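Local coordinates for protein beta-galactosidase (Marinomonas sp. ef1, PDB 6Y2K) that hydrolyses terminal beta-D-galactosyl residues from beta-galactosides, as a cold-active glycoside hydrolase of family GH42 that assembles into a hexamer, at residues A[440-445]-A[586-591]; A[516-521]-A[574-579]; A[539-544]-A[558-563]; A[550-555]-A[565-570]. All blocks are in the same frame, centred on the assembly; numbering follows the deposited sequence.

Contact 1: A[440-445]-A[586-591]; sequences YRMYEA and TLLKAS
Arg441, whose backbone O takes methyl CD1 of Leu588 at 3.7 Å, turns its flat guanidinium away from the second helix, and Glu444 stands at the edge of that group, in its plane. NH1 of Arg441 reaches Glu444 OE2 over 2.9 Å with an N-H...O angle of 161°; it approaches OE2 from above the carboxylate plane, 36° out of it, while OE2 stays in the guanidinium plane. The same NH1 forms a second salt bridge with Glu282, which ties this side of helix 435-448 to the barrel domain.

The touch between the helices is aliphatic. Ala445 CB lies 3.7 Å from Leu588 CB and also leans on CG of Lys589, 3.9 Å away. Met442 crosses Leu588 at about a right angle: the bend at its last torsion swings its CE round to Leu588 CD2, at 3.9 Å. The two methyls of Leu588 thus divide their work, CD1 on the backbone of Arg441 and CD2 on the methionine. Lys589 contributes only its aliphatic stem here, while NZ goes on to Asn585 and Glu448. Within helix 585-598, Leu587 O is gripped from opposite faces by the N and OG of Ser591, the OG at 2.8 Å.

The short axes approach to 9.3 Å and cross at -57°, with Ala445 and Lys589 the nearest pair of CA atoms. Tyr443 rests on strand 453-456 and Leu588 on strand 581-583, consistent with neighbouring helices of a layered alpha/beta domain, as expected of the trimerisation domain and its glutaminase-like clan.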
loop_
_atom_site.group_PDB
_atom_site.type_symbol
_atom_site.label_atom_id
_atom_site.label_comp_id
_atom_site.label_asym_id
_atom_site.label_seq_id
_atom_site.Cartn_x
_atom_site.Cartn_y
_atom_site.Cartn_z
ATOM N N TYR A 440 25.166 3.931 19.038
ATOM C CA TYR A 440 25.115 2.687 18.271
ATOM C C TYR A 440 25.015 2.948 16.768
ATOM O O TYR A 440 25.678 2.280 15.994
ATOM C CB TYR A 440 23.926 1.827 18.719
ATOM C CG TYR A 440 23.943 0.414 18.197
ATOM C CD1 TYR A 440 23.342 0.087 16.980
ATOM C CD2 TYR A 440 24.546 -0.610 18.924
ATOM C CE1 TYR A 440 23.350 -1.217 16.506
ATOM C CE2 TYR A 440 24.545 -1.918 18.460
ATOM C CZ TYR A 440 23.954 -2.212 17.248
ATOM O OH TYR A 440 23.945 -3.508 16.795
ATOM N N ARG A 441 24.193 3.917 16.368
ATOM C CA ARG A 441 24.035 4.251 14.939
ATOM C C ARG A 441 25.258 4.984 14.347
ATOM O O ARG A 441 25.569 4.801 13.161
ATOM C CB ARG A 441 22.745 5.037 14.699
ATOM C CG ARG A 441 21.474 4.267 15.039
ATOM C CD ARG A 441 21.298 3.014 14.194
ATOM N NE ARG A 441 20.160 2.196 14.623
ATOM C CZ ARG A 441 19.871 0.987 14.138
ATOM N NH1 ARG A 441 20.617 0.430 13.185
ATOM N NH2 ARG A 441 18.818 0.321 14.595
ATOM N N MET A 442 25.952 5.778 15.160
ATOM C CA MET A 442 27.244 6.351 14.732
ATOM C C MET A 442 28.266 5.219 14.549
ATOM O O MET A 442 29.009 5.204 13.570
ATOM C CB MET A 442 27.769 7.403 15.717
ATOM C CG MET A 442 26.938 8.684 15.764
ATOM S SD MET A 442 27.863 10.105 16.380
ATOM C CE MET A 442 28.702 10.624 14.888
ATOM N N TYR A 443 28.254 4.260 15.478
ATOM C CA TYR A 443 29.136 3.098 15.425
ATOM C C TYR A 443 28.853 2.217 14.198
ATOM O O TYR A 443 29.787 1.779 13.522
ATOM C CB TYR A 443 29.016 2.292 16.725
ATOM C CG TYR A 443 29.911 1.074 16.810
ATOM C CD1 TYR A 443 31.245 1.182 17.226
ATOM C CD2 TYR A 443 29.422 -0.186 16.499
ATOM C CE1 TYR A 443 32.058 0.059 17.329
ATOM C CE2 TYR A 443 30.223 -1.312 16.586
ATOM C CZ TYR A 443 31.539 -1.186 16.999
ATOM O OH TYR A 443 32.312 -2.316 17.071
ATOM N N GLU A 444 27.572 1.967 13.920
ATOM C CA GLU A 444 27.159 1.205 12.735
ATOM C C GLU A 444 27.703 1.808 11.439
ATOM O O GLU A 444 28.189 1.076 10.576
ATOM C CB GLU A 444 25.632 1.108 12.659
ATOM C CG GLU A 444 25.089 0.426 11.412
ATOM C CD GLU A 444 23.572 0.354 11.395
ATOM O OE1 GLU A 444 23.025 -0.719 11.069
ATOM O OE2 GLU A 444 22.927 1.378 11.705
ATOM N N ALA A 445 27.608 3.130 11.312
ATOM C CA ALA A 445 28.161 3.848 10.156
ATOM C C ALA A 445 29.681 3.646 10.008
ATOM O O ALA A 445 30.172 3.399 8.903
ATOM C CB ALA A 445 27.824 5.331 10.246
ATOM N N THR A 586 23.178 7.547 5.747
ATOM C CA THR A 586 23.884 7.965 4.537
ATOM C C THR A 586 24.843 9.115 4.822
ATOM O O THR A 586 26.020 9.052 4.458
ATOM C CB THR A 586 22.897 8.347 3.409
ATOM O OG1 THR A 586 22.241 7.157 2.959
ATOM C CG2 THR A 586 23.610 8.992 2.216
ATOM N N LEU A 587 24.332 10.152 5.475
ATOM C CA LEU A 587 25.125 11.328 5.796
ATOM C C LEU A 587 26.183 11.035 6.863
ATOM O O LEU A 587 27.267 11.603 6.814
ATOM C CB LEU A 587 24.215 12.474 6.234
ATOM C CG LEU A 587 23.353 13.080 5.123
ATOM C CD1 LEU A 587 22.300 13.994 5.706
ATOM C CD2 LEU A 587 24.212 13.845 4.128
ATOM N N LEU A 588 25.875 10.155 7.816
ATOM C CA LEU A 588 26.875 9.702 8.793
ATOM C C LEU A 588 28.077 9.088 8.081
ATOM O O LEU A 588 29.223 9.432 8.385
ATOM C CB LEU A 588 26.284 8.699 9.789
ATOM C CG LEU A 588 25.422 9.258 10.927
ATOM C CD1 LEU A 588 24.745 8.116 11.676
ATOM C CD2 LEU A 588 26.210 10.123 11.899
ATOM N N LYS A 589 27.814 8.197 7.125
ATOM C CA LYS A 589 28.888 7.579 6.349
ATOM C C LYS A 589 29.646 8.586 5.481
ATOM O O LYS A 589 30.883 8.565 5.461
ATOM C CB LYS A 589 28.369 6.406 5.529
ATOM C CG LYS A 589 28.074 5.188 6.391
ATOM C CD LYS A 589 27.634 3.988 5.574
ATOM C CE LYS A 589 26.307 4.250 4.885
ATOM N NZ LYS A 589 25.527 3.002 4.696
ATOM N N ALA A 590 28.920 9.481 4.802
ATOM C CA ALA A 590 29.560 10.534 3.999
ATOM C C ALA A 590 30.523 11.363 4.852
ATOM O O ALA A 590 31.669 11.598 4.450
ATOM C CB ALA A 590 28.529 11.440 3.337
ATOM N N SER A 591 30.052 11.775 6.031
ATOM C CA SER A 591 30.820 12.631 6.941
ATOM C C SER A 591 32.021 11.880 7.528
ATOM O O SER A 591 33.127 12.417 7.562
ATOM C CB SER A 591 29.919 13.185 8.063
ATOM O OG SER A 591 28.793 13.893 7.541
#

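Contact 2: A[516-521]-A[574-579]; sequences ASLLPL and GRHYYL
The 516-521 loop runs within 32° of strand 576-579 over the touching parts, yet the nearest CA atoms, those of Leu519 and His576, stay 6.9 Å apart, so side chains fill the gap. Leu518 meets the imidazole of His576 from above: its CD2 sits 3.7 Å from the ring centroid, 19° off the normal, a CH-pi contact displaced toward the rim. It does so with an unstaggered chi1 of -126°. On the opposite face CB of Arg575 lies over the rim.

Leu519 straddles the strand backbone, with CD2 on His576 O and CD1 on Tyr577 O, both at 3.6 Å. With CG set between the backbone N and the carbonyl carbon, Leu521 brings CD2 to Tyr578 CB at 3.6 Å, while CD1 reaches over one face of the phenol, 4.2 Å from the centroid. The hydroxyl of Tyr578 points onward to Glu551. A serine in place of His576 would probably leave Leu518 CD2 without a ring to lie on and open a gap beneath that methyl.

Polar ties of the strand are made elsewhere, through backbone bonds of Tyr577 to Leu491 and Ala493 in strand 490-493. Across the contact itself the chemistry is dispersion and CH-pi contact, which implies that shape fit and burial, with little directional bonding, settle the loop over the strand.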
loop_
_atom_site.group_PDB
_atom_site.type_symbol
_atom_site.label_atom_id
_atom_site.label_comp_id
_atom_site.label_asym_id
_atom_site.label_seq_id
_atom_site.Cartn_x
_atom_site.Cartn_y
_atom_site.Cartn_z
ATOM N N ALA A 516 33.129 25.536 23.204
ATOM C CA ALA A 516 33.024 26.747 22.387
ATOM C C ALA A 516 34.352 27.461 22.107
ATOM O O ALA A 516 34.483 28.100 21.068
ATOM C CB ALA A 516 32.028 27.730 22.995
ATOM N N SER A 517 35.322 27.373 23.014
ATOM C CA SER A 517 36.657 27.932 22.751
ATOM C C SER A 517 37.361 27.200 21.601
ATOM O O SER A 517 38.066 27.826 20.823
ATOM C CB SER A 517 37.531 27.924 24.018
ATOM O OG SER A 517 37.720 26.606 24.515
ATOM N N LEU A 518 37.139 25.890 21.485
ATOM C CA LEU A 518 37.717 25.070 20.406
ATOM C C LEU A 518 36.898 25.165 19.107
ATOM O O LEU A 518 37.448 25.175 17.998
ATOM C CB LEU A 518 37.760 23.596 20.842
ATOM C CG LEU A 518 39.056 22.781 20.793
ATOM C CD1 LEU A 518 38.708 21.301 20.706
ATOM C CD2 LEU A 518 40.023 23.186 19.686
ATOM N N LEU A 519 35.574 25.168 19.262
ATOM C CA LEU A 519 34.632 25.166 18.150
ATOM C C LEU A 519 33.644 26.307 18.367
ATOM O O LEU A 519 32.614 26.114 19.011
ATOM C CB LEU A 519 33.918 23.811 18.086
ATOM C CG LEU A 519 34.709 22.731 17.347
ATOM C CD1 LEU A 519 34.324 21.320 17.774
ATOM C CD2 LEU A 519 34.513 22.904 15.851
ATOM N N PRO A 520 33.977 27.522 17.874
ATOM C CA PRO A 520 33.124 28.675 18.186
ATOM C C PRO A 520 31.754 28.653 17.487
ATOM O O PRO A 520 31.637 28.960 16.297
ATOM C CB PRO A 520 33.973 29.879 17.758
ATOM C CG PRO A 520 34.943 29.340 16.760
ATOM C CD PRO A 520 35.209 27.918 17.165
ATOM N N LEU A 521 30.736 28.282 18.256
ATOM C CA LEU A 521 29.348 28.310 17.809
ATOM C C LEU A 521 28.427 28.439 19.015
ATOM O O LEU A 521 28.857 28.220 20.152
ATOM C CB LEU A 521 29.037 27.033 17.027
ATOM C CG LEU A 521 29.178 25.712 17.797
ATOM C CD1 LEU A 521 27.808 25.150 18.150
ATOM C CD2 LEU A 521 29.964 24.695 16.994
ATOM N N GLY A 574 39.898 22.439 9.455
ATOM C CA GLY A 574 41.123 21.821 9.946
ATOM C C GLY A 574 40.821 20.459 10.555
ATOM O O GLY A 574 40.366 19.547 9.852
ATOM N N ARG A 575 41.047 20.348 11.864
ATOM C CA ARG A 575 40.895 19.088 12.590
ATOM C C ARG A 575 39.726 19.068 13.597
ATOM O O ARG A 575 39.609 18.111 14.359
ATOM C CB ARG A 575 42.207 18.759 13.319
ATOM C CG ARG A 575 43.416 18.599 12.402
ATOM C CD ARG A 575 44.641 18.088 13.160
ATOM N NE ARG A 575 45.201 19.105 14.059
ATOM C CZ ARG A 575 44.929 19.259 15.364
ATOM N NH1 ARG A 575 44.083 18.456 16.023
ATOM N NH2 ARG A 575 45.524 20.249 16.034
ATOM N N HIS A 576 38.868 20.090 13.599
ATOM C CA HIS A 576 37.769 20.181 14.572
ATOM C C HIS A 576 36.417 20.405 13.889
ATOM O O HIS A 576 36.265 21.336 13.099
ATOM C CB HIS A 576 38.046 21.302 15.577
ATOM C CG HIS A 576 39.394 21.205 16.224
ATOM N ND1 HIS A 576 40.500 21.882 15.753
ATOM C CD2 HIS A 576 39.821 20.485 17.288
ATOM C CE1 HIS A 576 41.546 21.591 16.507
ATOM N NE2 HIS A 576 41.162 20.745 17.447
ATOM N N TYR A 577 35.441 19.547 14.208
ATOM C CA TYR A 577 34.095 19.598 13.611
ATOM C C TYR A 577 33.018 19.405 14.674
ATOM O O TYR A 577 33.232 18.682 15.649
ATOM C CB TYR A 577 33.967 18.533 12.506
ATOM C CG TYR A 577 35.005 18.731 11.420
ATOM C CD1 TYR A 577 36.309 18.256 11.580
ATOM C CD2 TYR A 577 34.704 19.448 10.263
ATOM C CE1 TYR A 577 37.276 18.474 10.610
ATOM C CE2 TYR A 577 35.657 19.663 9.279
ATOM C CZ TYR A 577 36.942 19.175 9.458
ATOM O OH TYR A 577 37.901 19.390 8.494
ATOM N N TYR A 578 31.890 20.092 14.488
ATOM C CA TYR A 578 30.698 19.955 15.322
ATOM C C TYR A 578 29.486 19.577 14.458
ATOM O O TYR A 578 29.245 20.191 13.409
ATOM C CB TYR A 578 30.379 21.255 16.078
ATOM C CG TYR A 578 29.180 21.112 16.997
ATOM C CD1 TYR A 578 29.310 20.510 18.244
ATOM C CD2 TYR A 578 27.904 21.533 16.601
ATOM C CE1 TYR A 578 28.207 20.344 19.077
ATOM C CE2 TYR A 578 26.800 21.382 17.435
ATOM C CZ TYR A 578 26.956 20.780 18.668
ATOM O OH TYR A 578 25.879 20.613 19.515
ATOM N N LEU A 579 28.720 18.593 14.931
ATOM C CA LEU A 579 27.476 18.159 14.301
ATOM C C LEU A 579 26.323 18.505 15.237
ATOM O O LEU A 579 26.316 18.074 16.385
ATOM C CB LEU A 579 27.535 16.649 14.045
ATOM C CG LEU A 579 26.274 15.900 13.577
ATOM C CD1 LEU A 579 25.794 16.420 12.231
ATOM C CD2 LEU A 579 26.555 14.408 13.510
#

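Contact 3: A[539-544]-A[558-563]; sequences GRWGAG and PCLLKD
Gly539 lies so near the opposing chain, its CA 4.3 Å from Leu561 CA, that a beta carbon built on it would run into Leu560 O at 2.7 Å; its phi of 136° by itself already demands glycine. The loop then wraps round that same carbonyl. Trp541 N donates to Leu560 O over 3.0 Å, in the carbonyl plane, whereas Arg540 N, though close, has too poor an angle to bond there. It gives its hydrogen to a water at 3.0 Å, and this water donates to Cys559 O.

Leu560 and Leu561 form the long side of a classic beta bulge facing Leu570, and the corner sends their side chains to different parts of the loop. Leu560 runs alongside Trp541 and lays CG over one face of the indole, 3.7 Å from the centroid of the six-membered ring and only 11° off the normal. Leu561 sends CD2 to Gly542 O, 3.5 Å away. An alanine at Trp541 would probably strip Leu560 of its aromatic cover and leave a gap facing Leu595 of helix 585-598, which the indole also touches. Arg540 extends beyond the contact to pack on Tyr604 of a second subunit, and Lys562 meets that same neighbouring tyrosine.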
loop_
_atom_site.group_PDB
_atom_site.type_symbol
_atom_site.label_atom_id
_atom_site.label_comp_id
_atom_site.label_asym_id
_atom_site.label_seq_id
_atom_site.Cartn_x
_atom_site.Cartn_y
_atom_site.Cartn_z
ATOM N N GLY A 539 24.636 20.293 1.177
ATOM C CA GLY A 539 25.909 20.943 1.490
ATOM C C GLY A 539 27.105 20.324 0.805
ATOM O O GLY A 539 26.961 19.426 -0.027
ATOM N N ARG A 540 28.287 20.832 1.153
ATOM C CA ARG A 540 29.557 20.348 0.610
ATOM C C ARG A 540 29.735 18.838 0.638
ATOM O O ARG A 540 30.280 18.280 -0.302
ATOM C CB ARG A 540 30.737 20.941 1.384
ATOM C CG ARG A 540 31.051 22.372 1.035
ATOM C CD ARG A 540 31.899 22.453 -0.224
ATOM N NE ARG A 540 31.826 23.809 -0.763
ATOM C CZ ARG A 540 31.961 24.144 -2.044
ATOM N NH1 ARG A 540 32.193 23.227 -2.984
ATOM N NH2 ARG A 540 31.852 25.430 -2.389
ATOM N N TRP A 541 29.323 18.190 1.725
ATOM C CA TRP A 541 29.641 16.769 1.941
ATOM C C TRP A 541 28.554 15.756 1.589
ATOM O O TRP A 541 28.838 14.560 1.575
ATOM C CB TRP A 541 30.109 16.533 3.383
ATOM C CG TRP A 541 31.509 16.999 3.658
ATOM C CD1 TRP A 541 32.392 17.575 2.778
ATOM C CD2 TRP A 541 32.202 16.883 4.896
ATOM N NE1 TRP A 541 33.585 17.838 3.408
ATOM C CE2 TRP A 541 33.493 17.425 4.710
ATOM C CE3 TRP A 541 31.855 16.381 6.153
ATOM C CZ2 TRP A 541 34.428 17.489 5.733
ATOM C CZ3 TRP A 541 32.787 16.441 7.168
ATOM C CH2 TRP A 541 34.063 16.987 6.950
ATOM N N GLY A 542 27.338 16.202 1.300
ATOM C CA GLY A 542 26.286 15.265 0.908
ATOM C C GLY A 542 24.890 15.813 1.045
ATOM O O GLY A 542 24.695 16.981 1.409
ATOM N N ALA A 543 23.925 14.940 0.745
ATOM C CA ALA A 543 22.507 15.224 0.893
ATOM C C ALA A 543 21.794 14.039 1.548
ATOM O O ALA A 543 22.219 12.892 1.434
ATOM C CB ALA A 543 21.884 15.514 -0.463
ATOM N N GLY A 544 20.701 14.343 2.224
ATOM C CA GLY A 544 19.933 13.348 2.947
ATOM C C GLY A 544 18.947 14.026 3.871
ATOM O O GLY A 544 18.433 15.101 3.548
ATOM N N PRO A 558 33.007 27.387 8.725
ATOM C CA PRO A 558 32.460 26.878 7.469
ATOM C C PRO A 558 31.508 25.709 7.710
ATOM O O PRO A 558 31.752 24.904 8.619
ATOM C CB PRO A 558 33.693 26.376 6.712
ATOM C CG PRO A 558 34.866 27.015 7.375
ATOM C CD PRO A 558 34.462 27.183 8.808
ATOM N N CYS A 559 30.454 25.631 6.900
ATOM C CA CYS A 559 29.447 24.577 6.986
ATOM C C CYS A 559 29.692 23.524 5.916
ATOM O O CYS A 559 29.843 23.851 4.743
ATOM C CB CYS A 559 28.055 25.160 6.791
ATOM S SG CYS A 559 27.491 26.139 8.190
ATOM N N LEU A 560 29.721 22.263 6.340
ATOM C CA LEU A 560 29.842 21.117 5.447
ATOM C C LEU A 560 28.480 20.493 5.128
ATOM O O LEU A 560 28.356 19.789 4.116
ATOM C CB LEU A 560 30.765 20.062 6.055
ATOM C CG LEU A 560 32.225 20.449 6.350
ATOM C CD1 LEU A 560 32.889 21.045 5.109
ATOM C CD2 LEU A 560 32.381 21.396 7.541
ATOM N N LEU A 561 27.496 20.719 6.007
ATOM C CA LEU A 561 26.093 20.355 5.782
ATOM C C LEU A 561 25.193 21.438 6.372
ATOM O O LEU A 561 25.514 21.999 7.419
ATOM C CB LEU A 561 25.758 19.014 6.447
ATOM C CG LEU A 561 26.525 17.765 5.998
ATOM C CD1 LEU A 561 26.192 16.582 6.892
ATOM C CD2 LEU A 561 26.223 17.410 4.551
ATOM N N LYS A 562 24.071 21.715 5.709
ATOM C CA LYS A 562 23.087 22.685 6.174
ATOM C C LYS A 562 21.678 22.196 5.870
ATOM O O LYS A 562 21.489 21.394 4.969
ATOM C CB LYS A 562 23.281 24.024 5.460
ATOM C CG LYS A 562 24.664 24.630 5.614
ATOM C CD LYS A 562 24.752 26.053 5.080
ATOM C CE LYS A 562 24.429 26.129 3.600
ATOM N NZ LYS A 562 25.076 27.313 2.971
ATOM N N ASP A 563 20.690 22.701 6.602
ATOM C CA ASP A 563 19.275 22.443 6.263
ATOM C C ASP A 563 18.786 23.407 5.168
ATOM O O ASP A 563 19.549 24.274 4.726
ATOM C CB ASP A 563 18.376 22.419 7.513
ATOM C CG ASP A 563 18.266 23.754 8.230
ATOM O OD1 ASP A 563 18.421 24.838 7.618
ATOM O OD2 ASP A 563 17.992 23.695 9.453
HETATM O O HOH W 1 27.784 23.069 3.070
#

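Contact 4: A[550-555]-A[565-570]; sequences HEQIKT and GGNPVL
The carboxamide of Asn567, in one of its two deposited conformers, bonds to the backbone on both sides of Gln552. ND2 donates to Glu551 O over 3.0 Å, the acceptor lying in the amide plane. Ile553 N returns a nearly straight bond (176°) of 2.9 Å to OD1, in the carbonyl plane and on a lone pair. With CG anti to the backbone N (chi1 166°), the amide extends across to strand 550-555 and serves one acceptor and one donor.

Pro568 follows and packs on the same strand. Its CD comes to 3.4 Å from Ile553 O, and its CG slides past Thr555 CG2 at 3.8 Å. A water donates both to Glu551 O, at 2.7 Å, and to Pro568 O, at 2.8 Å.

Asp563 bonds to the asparagine's backbone: one carboxylate oxygen receives Asn567 N and the other binds NE2 of His550, whose ring passes the amide with planes 78° apart. Gln552, pointing away, pairs with Arg525 and Glu524, and also with Glu377 of a third subunit.

Strand 549-555 has 521-528 as its antiparallel neighbour, and along its other edge, in the conformer described, the Asn567 side chain appears to stand in for part of a strand partner, beside a backbone bond of Glu551 to Gly580. This probably joins the two-stranded sheet to the segment leading into the bulged strand 568-573 of the mixed sheet.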
loop_
_atom_site.group_PDB
_atom_site.type_symbol
_atom_site.label_atom_id
_atom_site.label_comp_id
_atom_site.label_asym_id
_atom_site.label_seq_id
_atom_site.Cartn_x
_atom_site.Cartn_y
_atom_site.Cartn_z
ATOM N N HIS A 550 17.517 18.697 16.208
ATOM C CA HIS A 550 17.771 19.686 15.161
ATOM C C HIS A 550 18.133 21.012 15.830
ATOM O O HIS A 550 17.264 21.832 16.126
ATOM C CB HIS A 550 16.509 19.782 14.273
ATOM C CG HIS A 550 16.596 20.754 13.134
ATOM N ND1 HIS A 550 15.493 21.445 12.677
ATOM C CD2 HIS A 550 17.624 21.113 12.330
ATOM C CE1 HIS A 550 15.846 22.209 11.657
ATOM N NE2 HIS A 550 17.132 22.018 11.418
ATOM N N GLU A 551 19.422 21.202 16.095
ATOM C CA GLU A 551 19.891 22.410 16.789
ATOM C C GLU A 551 19.905 23.609 15.861
ATOM O O GLU A 551 20.368 23.504 14.728
ATOM C CB GLU A 551 21.284 22.198 17.394
ATOM C CG GLU A 551 21.263 21.280 18.599
ATOM C CD GLU A 551 22.628 20.791 19.030
ATOM O OE1 GLU A 551 23.660 21.242 18.468
ATOM O OE2 GLU A 551 22.653 19.945 19.952
ATOM N N GLN A 552 19.388 24.734 16.350
ATOM C CA GLN A 552 19.439 26.018 15.657
ATOM C C GLN A 552 20.722 26.716 16.117
ATOM O O GLN A 552 20.834 27.080 17.298
ATOM C CB GLN A 552 18.211 26.860 16.004
ATOM C CG GLN A 552 18.168 28.227 15.333
ATOM C CD GLN A 552 16.971 29.054 15.778
ATOM O OE1 GLN A 552 15.817 28.618 15.659
ATOM N NE2 GLN A 552 17.236 30.250 16.271
ATOM N N ILE A 553 21.670 26.905 15.197
ATOM C CA ILE A 553 23.047 27.290 15.538
ATOM C C ILE A 553 23.468 28.571 14.812
ATOM O O ILE A 553 23.120 28.780 13.646
ATOM C CB ILE A 553 24.028 26.146 15.191
ATOM C CG1 ILE A 553 23.791 24.942 16.117
ATOM C CG2 ILE A 553 25.491 26.587 15.303
ATOM C CD1 ILE A 553 24.473 23.664 15.668
ATOM N N LYS A 554 24.210 29.420 15.523
ATOM C CA LYS A 554 24.890 30.571 14.938
ATOM C C LYS A 554 26.393 30.322 15.022
ATOM O O LYS A 554 26.916 29.977 16.086
ATOM C CB LYS A 554 24.511 31.864 15.666
ATOM C CG LYS A 554 25.169 33.105 15.071
ATOM C CD LYS A 554 24.425 34.380 15.438
ATOM C CE LYS A 554 25.056 35.603 14.781
ATOM N NZ LYS A 554 24.076 36.719 14.625
ATOM N N THR A 555 27.076 30.454 13.892
ATOM C CA THR A 555 28.525 30.252 13.819
ATOM C C THR A 555 29.103 30.960 12.603
ATOM O O THR A 555 28.389 31.195 11.633
ATOM C CB THR A 555 28.897 28.753 13.752
ATOM O OG1 THR A 555 30.320 28.592 13.851
ATOM C CG2 THR A 555 28.418 28.101 12.447
ATOM N N GLY A 565 16.787 25.916 5.278
ATOM C CA GLY A 565 16.870 27.297 5.754
ATOM C C GLY A 565 18.283 27.859 5.864
ATOM O O GLY A 565 18.459 28.991 6.322
ATOM N N GLY A 566 19.292 27.078 5.467
ATOM C CA GLY A 566 20.689 27.487 5.554
ATOM C C GLY A 566 21.306 27.411 6.941
ATOM O O GLY A 566 22.434 27.888 7.131
ATOM N N ASN A 567 20.608 26.783 7.895
ATOM C CA ASN A 567 21.085 26.669 9.286
ATOM C C ASN A 567 22.168 25.590 9.343
ATOM O O ASN A 567 22.030 24.548 8.709
ATOM C CB ASN A 567 19.928 26.363 10.266
ATOM C CG ASN A 567 20.396 25.893 11.651
ATOM O OD1 ASN A 567 20.917 26.666 12.453
ATOM N ND2 ASN A 567 20.162 24.623 11.943
ATOM N N PRO A 568 23.262 25.837 10.098
ATOM C CA PRO A 568 24.322 24.828 10.187
ATOM C C PRO A 568 23.894 23.471 10.749
ATOM O O PRO A 568 23.215 23.417 11.773
ATOM C CB PRO A 568 25.341 25.480 11.129
ATOM C CG PRO A 568 25.143 26.939 10.953
ATOM C CD PRO A 568 23.672 27.104 10.743
ATOM N N VAL A 569 24.290 22.403 10.057
ATOM C CA VAL A 569 24.108 21.021 10.514
ATOM C C VAL A 569 25.463 20.411 10.890
ATOM O O VAL A 569 25.613 19.878 11.983
ATOM C CB VAL A 569 23.370 20.165 9.455
ATOM C CG1 VAL A 569 23.455 18.666 9.765
ATOM C CG2 VAL A 569 21.919 20.609 9.358
ATOM N N LEU A 570 26.439 20.483 9.991
ATOM C CA LEU A 570 27.807 20.051 10.299
ATOM C C LEU A 570 28.757 21.174 9.901
ATOM O O LEU A 570 28.675 21.697 8.791
ATOM C CB LEU A 570 28.117 18.733 9.589
ATOM C CG LEU A 570 29.538 18.139 9.602
ATOM C CD1 LEU A 570 30.211 18.221 10.947
ATOM C CD2 LEU A 570 29.494 16.687 9.143
HETATM O O HOH W 2 21.807 21.617 13.413
#

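All four contacts lie within the trimerisation domain, with contacts 2, 3 and 4 nested inside the chain loop closed by contact 1. Contacts 3 and 4 are nearest, centres 10 Å apart, and cross along the chain; Leu560 N probably bonds to Leu570 O (2.7 Å) between their adjacent strands. Contacts 2 and 4, 13 Å apart, share the mixed sheet and are probably pinned by Thr555 OG1 to Pro520 O at 2.8 Å. Contact 1 reaches contact 3 through Leu587 CD2 on Ala543 O (3.5 Å), whereas contacts 1 and 2 stay about 5 Å apart at nearest atoms. A glycerol, probably from crystallisation, lies about 5 Å from the Glu551 side chain in contact 4.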